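DNA alpha-glucosyltransferase (Enterobacteria phage T4, PDB 1XV5) belongs to the GT-B class of glycosyltransferases, pairing two Rossmann-like domains around a cleft, and carries uridine-5'-diphosphate in this model. Local coordinates at residues Tyr97-Leu100 / Leu101-Lys105; Pro59-Leu62 / Ala63-Asp67; Glu351-Met354 / Glu355-Phe358; Phe216-His219 / Glu220-Lys224. One frame throughout, in Å; residues are numbered along the deposited sequence.

Interaction 1 of 4, residues Tyr97-Leu100 / Leu101-Lys105; sequences YKKL and LDNIK
Lys98 O is held by two donors: Asp102 N, one helical turn on, at 3.2 Å, and a water at 2.8 Å. The same water also donates, weakly, to Asp102 OD2. That carboxylate stands beside its own backbone N (chi1 -75°), which brings it back along the helix to within bridging distance of the Lys98 carbonyl. The turn before it is regular: Leu101 N donates to Tyr97 O at 3.1 Å, with an N-H...O angle of 161°. Toward the end of the helix the pattern frays. Asn103 N reaches Lys99 O at 3.0 Å on a bent bond and gives only a weak bond to Leu100 O. Just beyond, Ile104 turns its CG1 onto Leu100 O at 3.0 Å, a tight approach of carbon to oxygen.

The apolar side of the contact is Tyr97 against Leu101. Leu101 CG lies over one face of the phenol ring, displaced toward the rim, and its two methyls spread along the same side: CD1 meets Tyr97 CE1 at 3.6 Å and CD2 meets the Tyr97 OH at 3.7 Å. The hydroxyl itself is hydrogen-bonded to Thr131 OG1.

All this belongs to helix 91-103, the crossover of a beta-alpha-beta unit between strands 78-83 and 109-114. Tyr97 and Leu101 both rest on Ile81 of the first strand, Leu101 also touches helix 128-134, and Leu100 packs against Ala69, Leu70 and Val73 of helix 66-73.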
# COMPACT_ATOMS: atom_id res chain seq x y z
N TYR A 97 -24.72 7.07 -1.63
CA TYR A 97 -23.44 7.23 -2.31
C TYR A 97 -23.72 7.40 -3.80
O TYR A 97 -23.12 8.26 -4.46
CB TYR A 97 -22.53 6.02 -2.09
CG TYR A 97 -21.28 6.07 -2.94
CD1 TYR A 97 -21.14 5.24 -4.05
CD2 TYR A 97 -20.27 6.99 -2.68
CE1 TYR A 97 -20.03 5.33 -4.89
CE2 TYR A 97 -19.15 7.10 -3.51
CZ TYR A 97 -19.04 6.26 -4.61
OH TYR A 97 -17.96 6.38 -5.45
N LYS A 98 -24.63 6.60 -4.33
CA LYS A 98 -24.99 6.69 -5.74
C LYS A 98 -25.64 8.04 -6.02
O LYS A 98 -25.43 8.62 -7.09
CB LYS A 98 -25.94 5.55 -6.13
CG LYS A 98 -25.30 4.17 -6.09
CD LYS A 98 -26.24 3.12 -6.64
CE LYS A 98 -25.58 1.74 -6.65
NZ LYS A 98 -26.45 0.70 -7.25
N LYS A 99 -26.42 8.54 -5.07
CA LYS A 99 -27.08 9.83 -5.24
C LYS A 99 -26.02 10.92 -5.28
O LYS A 99 -26.14 11.89 -6.04
CB LYS A 99 -28.06 10.11 -4.09
CG LYS A 99 -28.95 11.32 -4.36
CD LYS A 99 -29.65 11.83 -3.11
CE LYS A 99 -30.58 10.81 -2.49
NZ LYS A 99 -31.22 11.40 -1.28
N LEU A 100 -24.99 10.76 -4.45
CA LEU A 100 -23.90 11.73 -4.41
C LEU A 100 -23.26 11.86 -5.79
O LEU A 100 -23.05 12.97 -6.28
CB LEU A 100 -22.83 11.29 -3.41
CG LEU A 100 -22.91 11.79 -1.98
CD1 LEU A 100 -21.75 11.20 -1.18
CD2 LEU A 100 -22.84 13.31 -1.95
N LEU A 101 -22.95 10.72 -6.40
CA LEU A 101 -22.34 10.70 -7.72
C LEU A 101 -23.19 11.45 -8.74
O LEU A 101 -22.67 12.25 -9.52
CB LEU A 101 -22.13 9.26 -8.18
CG LEU A 101 -21.17 8.40 -7.36
CD1 LEU A 101 -21.16 6.99 -7.90
CD2 LEU A 101 -19.77 9.00 -7.41
N ASP A 102 -24.49 11.18 -8.73
CA ASP A 102 -25.41 11.83 -9.66
C ASP A 102 -25.56 13.33 -9.42
O ASP A 102 -25.85 14.08 -10.35
CB ASP A 102 -26.80 11.18 -9.56
CG ASP A 102 -26.87 9.82 -10.24
OD1 ASP A 102 -27.93 9.17 -10.14
OD2 ASP A 102 -25.87 9.41 -10.86
N ASN A 103 -25.34 13.77 -8.19
CA ASN A 103 -25.50 15.18 -7.87
C ASN A 103 -24.22 16.00 -7.71
O ASN A 103 -24.28 17.16 -7.29
CB ASN A 103 -26.37 15.34 -6.63
CG ASN A 103 -27.81 14.93 -6.88
OD1 ASN A 103 -28.13 13.74 -6.94
ND2 ASN A 103 -28.68 15.92 -7.06
N ILE A 104 -23.08 15.41 -8.02
CA ILE A 104 -21.82 16.16 -7.94
C ILE A 104 -21.89 17.19 -9.06
O ILE A 104 -22.37 16.88 -10.15
CB ILE A 104 -20.60 15.25 -8.19
CG1 ILE A 104 -20.49 14.21 -7.08
CG2 ILE A 104 -19.34 16.09 -8.29
CD1 ILE A 104 -19.49 13.11 -7.37
N LYS A 105 -21.42 18.40 -8.81
CA LYS A 105 -21.45 19.43 -9.85
C LYS A 105 -20.76 18.93 -11.11
O LYS A 105 -19.65 18.40 -11.06
CB LYS A 105 -20.77 20.71 -9.35
CG LYS A 105 -21.47 21.35 -8.16
CD LYS A 105 -21.08 22.81 -7.96
CE LYS A 105 -19.63 22.97 -7.58
NZ LYS A 105 -19.30 24.41 -7.38
O HOH W 1 -24.99 6.90 -9.23

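Interaction 2 of 4, residues Pro59-Leu62 / Ala63-Asp67; sequences PVIL and AKEYD
Glu65 reaches back to Ile61 across a tight strand-to-helix connection, in which strand 58-60 ends in a turn and Glu65 takes the N-cap position of helix 66-73. Its OE2 accepts Ile61 N at 2.9 Å in an almost straight bond (174° at the hydrogen), met on the anti side of the carboxylate and 34° out of its plane. The extended Glu65 chain, with CG beside the backbone N (chi1 -73°), runs past Val60 in the opposite direction and lays OE2 3.6 Å from Val60 CG2.

Ile61 O is the acceptor that closes the turn. Lys64 N comes to it at 3.1 Å from above the carbonyl plane, while Glu65 N approaches nearly end-on, along the C=O bond, at a separation short enough for its exact value to be doubtful. Three more backbone groups find partners elsewhere in the chain: Asp42 takes Leu62 N on OD2 and Ala63 N on OD1, and Asn96 ND2 donates to Leu62 O, tying the turn to helix 91-103. Val60 keeps backbone hydrogen bonds to Tyr39 and Lys41, at the end of strand 34-40. A water finishes the polar network, donating to Glu65 OE2 at 2.7 Å and to Pro59 O at 3.0 Å.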
# COMPACT_ATOMS: atom_id res chain seq x y z
N PRO A 59 -15.06 12.88 8.95
CA PRO A 59 -15.93 11.71 8.83
C PRO A 59 -17.36 12.13 8.49
O PRO A 59 -17.81 13.20 8.89
CB PRO A 59 -15.82 11.06 10.20
CG PRO A 59 -15.70 12.24 11.10
CD PRO A 59 -14.73 13.14 10.36
N VAL A 60 -18.06 11.28 7.75
CA VAL A 60 -19.44 11.56 7.39
C VAL A 60 -20.20 10.25 7.24
O VAL A 60 -19.70 9.29 6.66
CB VAL A 60 -19.53 12.38 6.08
CG1 VAL A 60 -18.94 11.58 4.92
CG2 VAL A 60 -20.97 12.75 5.80
N ILE A 61 -21.41 10.21 7.79
CA ILE A 61 -22.24 9.02 7.70
C ILE A 61 -23.10 9.18 6.45
O ILE A 61 -24.06 9.95 6.45
CB ILE A 61 -23.15 8.88 8.93
CG1 ILE A 61 -22.32 8.98 10.21
CG2 ILE A 61 -23.87 7.54 8.88
CD1 ILE A 61 -23.15 9.01 11.48
N LEU A 62 -22.74 8.46 5.40
CA LEU A 62 -23.46 8.55 4.14
C LEU A 62 -24.94 8.22 4.28
O LEU A 62 -25.79 8.89 3.70
CB LEU A 62 -22.82 7.61 3.10
CG LEU A 62 -21.39 7.93 2.68
CD1 LEU A 62 -20.91 6.89 1.68
CD2 LEU A 62 -21.31 9.32 2.07
N ALA A 63 -25.24 7.19 5.06
CA ALA A 63 -26.62 6.76 5.25
C ALA A 63 -27.49 7.76 6.01
O ALA A 63 -28.72 7.71 5.92
CB ALA A 63 -26.65 5.42 5.97
N LYS A 64 -26.87 8.68 6.75
CA LYS A 64 -27.64 9.64 7.53
C LYS A 64 -27.22 11.10 7.40
O LYS A 64 -27.90 11.99 7.93
CB LYS A 64 -27.59 9.24 9.01
CG LYS A 64 -28.00 7.80 9.25
CD LYS A 64 -27.92 7.45 10.72
CE LYS A 64 -28.37 6.02 10.98
NZ LYS A 64 -28.34 5.69 12.43
N GLU A 65 -26.12 11.36 6.71
CA GLU A 65 -25.65 12.73 6.54
C GLU A 65 -25.40 13.07 5.08
O GLU A 65 -24.37 13.66 4.73
CB GLU A 65 -24.37 12.94 7.35
CG GLU A 65 -24.60 13.01 8.85
CD GLU A 65 -23.30 13.03 9.65
OE1 GLU A 65 -23.34 13.45 10.83
OE2 GLU A 65 -22.26 12.61 9.11
N TYR A 66 -26.35 12.71 4.22
CA TYR A 66 -26.22 12.98 2.79
C TYR A 66 -25.95 14.45 2.49
O TYR A 66 -25.06 14.77 1.70
CB TYR A 66 -27.49 12.53 2.05
CG TYR A 66 -27.49 12.95 0.60
CD1 TYR A 66 -28.12 14.14 0.20
CD2 TYR A 66 -26.82 12.21 -0.37
CE1 TYR A 66 -28.07 14.57 -1.13
CE2 TYR A 66 -26.76 12.63 -1.69
CZ TYR A 66 -27.38 13.81 -2.07
OH TYR A 66 -27.32 14.23 -3.37
N ASP A 67 -26.71 15.34 3.12
CA ASP A 67 -26.54 16.77 2.91
C ASP A 67 -25.11 17.20 3.22
O ASP A 67 -24.49 17.94 2.44
CB ASP A 67 -27.52 17.55 3.79
CG ASP A 67 -28.95 17.45 3.29
OD1 ASP A 67 -29.40 16.33 2.98
OD2 ASP A 67 -29.61 18.51 3.20
O HOH W 2 -20.27 13.87 10.45

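Interaction 3 of 4, residues Glu351-Met354 / Glu355-Phe358; sequences ENDM and ESTF
Asp353 folds its carboxylate over Ser356, three residues ahead, as the N-cap of helix 354-365. With CG swung opposite the backbone N (chi1 -168°), the group lies across the start of the helix, and Ser356 N meets OD2 at 3.1 Å from above the carboxylate plane, 64° out of it. The other oxygen, OD1, leans on Ser356 CB at 3.2 Å, while Ser356 OG stays 4.0 Å from OD1. Glu355 brings its CB to 3.8 Å from OD2, then carries its extended chain away.

Behind the cap the backbone settles into helix: Thr357 N reaches Asp353 O at 3.3 Å, in the carbonyl plane, and Phe358 N reaches Met354 O at 2.8 Å. Thr357 OG1, set beside its own backbone N, is hydrogen-bonded to Asp350 N. Met354 packs on Phe349 and on Asp217, Lys221 and Phe222 of helix 212-223.

The chemistry is that of a capped helix start: Ser356 N, without an i-4 helical carbonyl, has only a weak, bent bond to Asp353 O, and the carboxylate is its better acceptor. The negative charge probably gains from the positive end of the helix dipole. Glu355 OE2, 4.9 Å from Asp353 OD2, would oppose that gain.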
# COMPACT_ATOMS: atom_id res chain seq x y z
N GLU A 351 13.29 -17.72 -3.34
CA GLU A 351 12.76 -18.93 -2.73
C GLU A 351 13.47 -20.19 -3.24
O GLU A 351 13.45 -21.23 -2.58
CB GLU A 351 11.26 -19.05 -2.99
CG GLU A 351 10.90 -19.54 -4.38
CD GLU A 351 9.40 -19.76 -4.54
OE1 GLU A 351 8.78 -20.32 -3.61
OE2 GLU A 351 8.85 -19.39 -5.60
N ASN A 352 14.08 -20.09 -4.42
CA ASN A 352 14.78 -21.23 -5.00
C ASN A 352 16.25 -21.29 -4.58
O ASN A 352 16.97 -22.23 -4.93
CB ASN A 352 14.68 -21.18 -6.52
CG ASN A 352 13.29 -21.55 -7.02
OD1 ASN A 352 12.89 -21.18 -8.12
ND2 ASN A 352 12.55 -22.31 -6.21
N ASP A 353 16.69 -20.28 -3.85
CA ASP A 353 18.06 -20.23 -3.36
C ASP A 353 18.13 -19.33 -2.14
O ASP A 353 18.81 -18.30 -2.14
CB ASP A 353 19.01 -19.72 -4.45
CG ASP A 353 20.47 -19.93 -4.09
OD1 ASP A 353 21.35 -19.56 -4.90
OD2 ASP A 353 20.75 -20.48 -3.00
N MET A 354 17.41 -19.72 -1.09
CA MET A 354 17.39 -18.94 0.13
C MET A 354 18.78 -18.93 0.78
O MET A 354 19.11 -18.02 1.54
CB MET A 354 16.35 -19.49 1.10
CG MET A 354 14.92 -19.24 0.64
SD MET A 354 13.68 -19.81 1.81
CE MET A 354 13.44 -21.50 1.25
N GLU A 355 19.58 -19.94 0.47
CA GLU A 355 20.92 -20.01 1.03
C GLU A 355 21.70 -18.79 0.56
O GLU A 355 22.37 -18.13 1.35
CB GLU A 355 21.63 -21.29 0.58
CG GLU A 355 23.01 -21.45 1.19
CD GLU A 355 23.69 -22.75 0.80
OE1 GLU A 355 24.84 -22.97 1.22
OE2 GLU A 355 23.07 -23.55 0.07
N SER A 356 21.60 -18.49 -0.73
CA SER A 356 22.29 -17.34 -1.30
C SER A 356 21.76 -16.05 -0.67
O SER A 356 22.52 -15.12 -0.41
CB SER A 356 22.09 -17.30 -2.82
OG SER A 356 22.72 -16.16 -3.38
N THR A 357 20.45 -16.01 -0.44
CA THR A 357 19.83 -14.84 0.16
C THR A 357 20.39 -14.62 1.57
O THR A 357 20.77 -13.50 1.92
CB THR A 357 18.30 -15.01 0.26
OG1 THR A 357 17.76 -15.14 -1.06
CG2 THR A 357 17.67 -13.82 0.96
N PHE A 358 20.44 -15.67 2.37
CA PHE A 358 20.95 -15.52 3.72
C PHE A 358 22.44 -15.20 3.73
O PHE A 358 22.92 -14.50 4.62
CB PHE A 358 20.68 -16.78 4.55
CG PHE A 358 21.05 -16.63 5.99
CD1 PHE A 358 20.58 -15.55 6.73
CD2 PHE A 358 21.89 -17.55 6.61
CE1 PHE A 358 20.93 -15.39 8.07
CE2 PHE A 358 22.26 -17.40 7.94
CZ PHE A 358 21.78 -16.32 8.67

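Interaction 4 of 4, residues Phe216-His219 / Glu220-Lys224; sequences FDFH and EKFLK
Phe216 O and Asp217 O take Glu220 N and Lys221 N in ordinary alpha-helical bonds. These residues belong to the later part of helix 212-223, the crossover of a beta-alpha-beta unit between strands 199-203 and 229-233, which widens into a pi-type turn at 220-223. Phe218 O accepts twice, from Phe222 N at 2.9 Å and from Leu223 N, five residues on, at 3.2 Å; His219 O then takes Lys224 N at 2.7 Å, also five residues on. Phe222, with phi at -126°, departs from helical values within the wide turn, consistent with its taking up the extra residue.

Beside Met354 of helix 354-365, Asp217 and Lys221 form a salt bridge. Lys221 NZ sits on the syn lone pair of Asp217 OD1 at 3.1 Å, while its CE is pressed against OD2. A water donates to Asp217 OD2 and, weakly, to Glu220 OE2, bridging two carboxylates whose like charges it probably helps to screen.

Phe218 meets Phe222 and Leu223 on two different parts of its ring. The two phenyl rings form an oblique pair, planes at 33° and centroids 5.8 Å apart, and touch through their CD1 atoms; Leu223 CD1 meets Phe218 CD2 at 3.7 Å. Phe218 also sets its ring edge-to-face with Phe349, and Leu223 joins it on Tyr292 of strand 288-293.

The widened turn places Lys224 over His219, whose ring swings opposite its backbone N (chi1 -176°). Leu223 CB lies at the imidazole edge, and Lys224 CB makes a CH-pi contact over one face, 3.8 Å from the ring centroid.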
# COMPACT_ATOMS: atom_id res chain seq x y z
N PHE A 216 8.02 -17.29 7.50
CA PHE A 216 8.06 -18.35 8.51
C PHE A 216 9.05 -19.41 8.06
O PHE A 216 9.83 -19.93 8.86
CB PHE A 216 6.68 -19.01 8.66
CG PHE A 216 5.70 -18.22 9.47
CD1 PHE A 216 5.98 -17.85 10.78
CD2 PHE A 216 4.46 -17.86 8.93
CE1 PHE A 216 5.04 -17.15 11.55
CE2 PHE A 216 3.52 -17.17 9.69
CZ PHE A 216 3.81 -16.81 11.00
N ASP A 217 9.02 -19.72 6.77
CA ASP A 217 9.89 -20.73 6.18
C ASP A 217 11.35 -20.30 6.28
O ASP A 217 12.21 -21.09 6.68
CB ASP A 217 9.51 -20.95 4.71
CG ASP A 217 10.11 -22.22 4.12
OD1 ASP A 217 10.45 -22.22 2.92
OD2 ASP A 217 10.23 -23.22 4.85
N PHE A 218 11.62 -19.05 5.93
CA PHE A 218 12.98 -18.53 5.99
C PHE A 218 13.50 -18.51 7.42
O PHE A 218 14.68 -18.76 7.66
CB PHE A 218 13.04 -17.12 5.39
CG PHE A 218 14.44 -16.62 5.13
CD1 PHE A 218 15.32 -17.35 4.34
CD2 PHE A 218 14.86 -15.40 5.66
CE1 PHE A 218 16.60 -16.87 4.07
CE2 PHE A 218 16.14 -14.92 5.39
CZ PHE A 218 17.02 -15.65 4.60
N HIS A 219 12.63 -18.21 8.38
CA HIS A 219 13.06 -18.19 9.77
C HIS A 219 13.43 -19.60 10.21
O HIS A 219 14.48 -19.82 10.82
CB HIS A 219 11.94 -17.68 10.67
CG HIS A 219 12.35 -17.55 12.11
ND1 HIS A 219 11.65 -18.13 13.14
CD2 HIS A 219 13.39 -16.90 12.68
CE1 HIS A 219 12.25 -17.85 14.29
NE2 HIS A 219 13.31 -17.11 14.03
N GLU A 220 12.57 -20.56 9.90
CA GLU A 220 12.81 -21.94 10.28
C GLU A 220 14.06 -22.54 9.66
O GLU A 220 14.85 -23.20 10.34
CB GLU A 220 11.60 -22.81 9.91
CG GLU A 220 11.78 -24.30 10.17
CD GLU A 220 10.55 -25.11 9.81
OE1 GLU A 220 9.51 -24.94 10.48
OE2 GLU A 220 10.62 -25.90 8.85
N LYS A 221 14.25 -22.30 8.36
CA LYS A 221 15.39 -22.86 7.64
C LYS A 221 16.73 -22.16 7.81
O LYS A 221 17.77 -22.83 7.82
CB LYS A 221 15.07 -22.93 6.14
CG LYS A 221 13.95 -23.89 5.79
CD LYS A 221 13.66 -23.89 4.30
CE LYS A 221 12.56 -24.87 3.94
NZ LYS A 221 12.21 -24.77 2.50
N PHE A 222 16.72 -20.84 7.93
CA PHE A 222 17.98 -20.12 8.06
C PHE A 222 18.17 -19.18 9.24
O PHE A 222 19.19 -19.25 9.92
CB PHE A 222 18.26 -19.34 6.77
CG PHE A 222 18.47 -20.22 5.57
CD1 PHE A 222 17.39 -20.69 4.84
CD2 PHE A 222 19.75 -20.61 5.20
CE1 PHE A 222 17.58 -21.54 3.75
CE2 PHE A 222 19.96 -21.46 4.12
CZ PHE A 222 18.87 -21.93 3.39
N LEU A 223 17.22 -18.28 9.47
CA LEU A 223 17.36 -17.32 10.56
C LEU A 223 17.42 -17.93 11.96
O LEU A 223 18.34 -17.63 12.72
CB LEU A 223 16.23 -16.28 10.49
CG LEU A 223 16.15 -15.50 9.17
CD1 LEU A 223 14.97 -14.55 9.21
CD2 LEU A 223 17.45 -14.73 8.94
N LYS A 224 16.47 -18.78 12.31
CA LYS A 224 16.47 -19.37 13.64
C LYS A 224 17.72 -20.21 13.92
O LYS A 224 18.33 -20.08 14.98
CB LYS A 224 15.22 -20.22 13.87
CG LYS A 224 14.97 -20.53 15.34
CD LYS A 224 13.74 -21.40 15.54
CE LYS A 224 13.46 -21.62 17.01
NZ LYS A 224 12.29 -22.51 17.24
O HOH W 3 9.36 -24.48 6.96

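How the interactions relate
The four contacts form two pairs, one in each half of the GT-B molecule. Interactions 1 and 2, their centres 13 Å apart, meet where the Tyr66 ring packs on helix 91-103: Lys99 CD lies 3.2 Å from Tyr66 CZ in a cation-pi pair, and Leu100 CD1 touches Leu62 CD2. Interactions 3 and 4, with centres 11 Å apart, join through Met354 CB, 3.6 Å from Phe222 CE1, and through Phe358 against Leu223. The pairs lie on opposite sides of the chain's centre, with the centres of interactions 1 and 3 about 53 Å apart. Uridine-5'-diphosphate occupies the cleft between the halves; all four contacts lie 26 to 28 Å from the chain's centre, consistent with outer flanks.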